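Local coordinates for protein BpsB (PgaB), Poly-beta-1,6-N-acetyl-D-glucosamine N-deacetylase (Bordetella bronchiseptica RB50, PDB 5BU6) that removes acetyl groups from poly-beta-1,6-N-acetyl-D-glucosamine as a metal-dependent family 4 carbohydrate esterase and is required for biofilm formation, at residues I215-W220 and G237-L242. The protein carries 5 engineered substitutions. Residues are numbered along the deposited sequence; the frame is centred on the assembly and turned at random.
Sequences IRSIVW and GLNIGL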
loop_
_atom_site.group_PDB
_atom_site.type_symbol
_atom_site.label_atom_id
_atom_site.label_comp_id
_atom_site.label_asym_id
_atom_site.label_seq_id
_atom_site.Cartn_x
_atom_site.Cartn_y
_atom_site.Cartn_z
ATOM N N ILE A 215 -2.994 -10.614 7.861
ATOM C CA ILE A 215 -3.406 -9.430 7.118
ATOM C C ILE A 215 -4.725 -9.722 6.412
ATOM O O ILE A 215 -5.102 -10.884 6.237
ATOM C CB ILE A 215 -2.391 -8.986 6.084
ATOM C CG1 ILE A 215 -2.183 -10.075 5.030
ATOM C CG2 ILE A 215 -1.092 -8.617 6.748
ATOM C CD1 ILE A 215 -1.490 -9.545 3.787
ATOM N N ARG A 216 -5.413 -8.663 6.001
ATOM C CA ARG A 216 -6.683 -8.830 5.322
ATOM C C ARG A 216 -6.829 -7.841 4.184
ATOM O O ARG A 216 -7.895 -7.732 3.594
ATOM C CB ARG A 216 -7.839 -8.674 6.309
ATOM C CG ARG A 216 -7.680 -7.496 7.225
ATOM C CD ARG A 216 -8.706 -7.495 8.344
ATOM N NE ARG A 216 -8.330 -6.514 9.354
ATOM C CZ ARG A 216 -9.011 -6.278 10.469
ATOM N NH1 ARG A 216 -8.577 -5.360 11.319
ATOM N NH2 ARG A 216 -10.121 -6.953 10.732
ATOM N N SER A 217 -5.749 -7.131 3.864
ATOM C CA SER A 217 -5.823 -6.108 2.840
ATOM C C SER A 217 -4.575 -6.088 1.956
ATOM O O SER A 217 -3.486 -6.477 2.403
ATOM C CB SER A 217 -6.029 -4.738 3.500
ATOM O OG SER A 217 -5.037 -4.515 4.486
ATOM N N ILE A 218 -4.754 -5.657 0.706
ATOM C CA ILE A 218 -3.656 -5.475 -0.251
ATOM C C ILE A 218 -3.688 -4.065 -0.789
ATOM O O ILE A 218 -4.751 -3.557 -1.203
ATOM C CB ILE A 218 -3.742 -6.481 -1.431
ATOM C CG1 ILE A 218 -2.792 -6.085 -2.558
ATOM C CG2 ILE A 218 -5.146 -6.543 -2.006
ATOM C CD1 ILE A 218 -1.365 -6.399 -2.267
ATOM N N VAL A 219 -2.541 -3.401 -0.746
ATOM C CA VAL A 219 -2.379 -2.111 -1.399
ATOM C C VAL A 219 -1.642 -2.378 -2.691
ATOM O O VAL A 219 -0.471 -2.735 -2.657
ATOM C CB VAL A 219 -1.560 -1.102 -0.559
ATOM C CG1 VAL A 219 -1.425 0.254 -1.333
ATOM C CG2 VAL A 219 -2.214 -0.877 0.808
ATOM N N TRP A 220 -2.323 -2.227 -3.818
ATOM C CA TRP A 220 -1.754 -2.597 -5.101
ATOM C C TRP A 220 -0.645 -1.615 -5.495
ATOM O O TRP A 220 -0.900 -0.431 -5.592
ATOM C CB TRP A 220 -2.863 -2.612 -6.166
ATOM C CG TRP A 220 -3.927 -3.697 -5.926
ATOM C CD1 TRP A 220 -5.230 -3.512 -5.499
ATOM C CD2 TRP A 220 -3.770 -5.099 -6.134
ATOM N NE1 TRP A 220 -5.878 -4.728 -5.416
ATOM C CE2 TRP A 220 -5.005 -5.720 -5.797
ATOM C CE3 TRP A 220 -2.696 -5.906 -6.559
ATOM C CZ2 TRP A 220 -5.194 -7.097 -5.886
ATOM C CZ3 TRP A 220 -2.890 -7.282 -6.644
ATOM C CH2 TRP A 220 -4.127 -7.863 -6.298
ATOM N N GLY A 237 -7.830 -14.657 0.611
ATOM C CA GLY A 237 -8.428 -14.024 1.784
ATOM C C GLY A 237 -8.143 -12.541 1.983
ATOM O O GLY A 237 -8.296 -12.002 3.084
ATOM N N LEU A 238 -7.726 -11.866 0.920
ATOM C CA LEU A 238 -7.462 -10.438 0.997
ATOM C C LEU A 238 -8.606 -9.671 0.357
ATOM O O LEU A 238 -8.481 -9.206 -0.776
ATOM C CB LEU A 238 -6.141 -10.106 0.317
ATOM C CG LEU A 238 -4.918 -10.799 0.907
ATOM C CD1 LEU A 238 -3.662 -10.346 0.187
ATOM C CD2 LEU A 238 -4.813 -10.546 2.407
ATOM N N ASN A 239 -9.725 -9.560 1.076
ATOM C CA ASN A 239 -10.947 -8.959 0.537
ATOM C C ASN A 239 -11.027 -7.440 0.676
ATOM O O ASN A 239 -12.064 -6.842 0.413
ATOM C CB ASN A 239 -12.164 -9.580 1.204
ATOM C CG ASN A 239 -12.256 -11.066 0.953
ATOM O OD1 ASN A 239 -12.250 -11.870 1.886
ATOM N ND2 ASN A 239 -12.326 -11.445 -0.317
ATOM N N ILE A 240 -9.944 -6.826 1.124
ATOM C CA ILE A 240 -9.870 -5.374 1.189
ATOM C C ILE A 240 -8.751 -4.947 0.263
ATOM O O ILE A 240 -7.632 -5.422 0.400
ATOM C CB ILE A 240 -9.601 -4.866 2.626
ATOM C CG1 ILE A 240 -10.792 -5.205 3.541
ATOM C CG2 ILE A 240 -9.300 -3.356 2.617
ATOM C CD1 ILE A 240 -10.554 -4.812 4.974
ATOM N N GLY A 241 -9.053 -4.099 -0.712
ATOM C CA GLY A 241 -8.026 -3.700 -1.663
ATOM C C GLY A 241 -8.001 -2.196 -1.836
ATOM O O GLY A 241 -9.037 -1.541 -1.864
ATOM N N LEU A 242 -6.802 -1.648 -1.949
ATOM C CA LEU A 242 -6.645 -0.213 -2.101
ATOM C C LEU A 242 -6.028 0.142 -3.442
ATOM O O LEU A 242 -4.948 -0.352 -3.788
ATOM C CB LEU A 242 -5.786 0.347 -0.975
ATOM C CG LEU A 242 -6.524 0.455 0.378
ATOM C CD1 LEU A 242 -6.645 -0.891 1.096
ATOM C CD2 LEU A 242 -5.831 1.474 1.268
HETATM O O HOH W 1 -7.343 -12.426 5.830
HETATM O O HOH W 2 -10.245 -9.267 3.859
HETATM O O HOH W 3 -3.083 0.962 -5.030
#
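Strands 217-219 and 240-242 are parallel neighbours in a beta-alpha-beta unit whose crossover carries helix 227-235, in the family 4 carbohydrate esterase domain. The pairing enters through a weak bond from Ile240 N to Arg216 O, then tightens: Ile218 N gives to Ile240 O and Leu242 N to Ile218 O, each at 2.9 Å. A longer bond, Trp220 N to Leu242 O (3.2 Å), carries the ladder past the strand end. Ile240 O also takes a CA-H...O contact from Ser217 CA at 3.1 Å.

On one face Ser217 CB meets Ile240 CG2 at 3.7 Å, both residues lying against Met60 of helix 60-67, and further along Val219 CG2 reaches Leu242 CB. On the other face Gly241 has no side chain, which lets the Trp220 indole come up beside it, NE1 4.4 Å from Gly241 CA. Ile218 CG1, anti to the backbone N (chi1 167°), lies over the centre of one face of that indole, 3.8 Å above its plane, and Leu200 of helix 189-211 touches both residues. Leu238, just ahead of its strand, touches across with both methyls, CD2 3.7 Å from Ile215 CD1 and CD1 near Ile218 CB.

The pair also reaches the nickel site: the carbonyl of Val219 accepts a bond from ND1 of the nickel ligand His154, a second-shell contact that probably orients the imidazole. Gly237, at positive phi, is the C-prime residue of the Schellman motif that ends helix 227-235. Waters bridge both ends of the pairing; at the Trp220 end one water donates to Trp220 O and to Leu242 O, 2.6 Å from each.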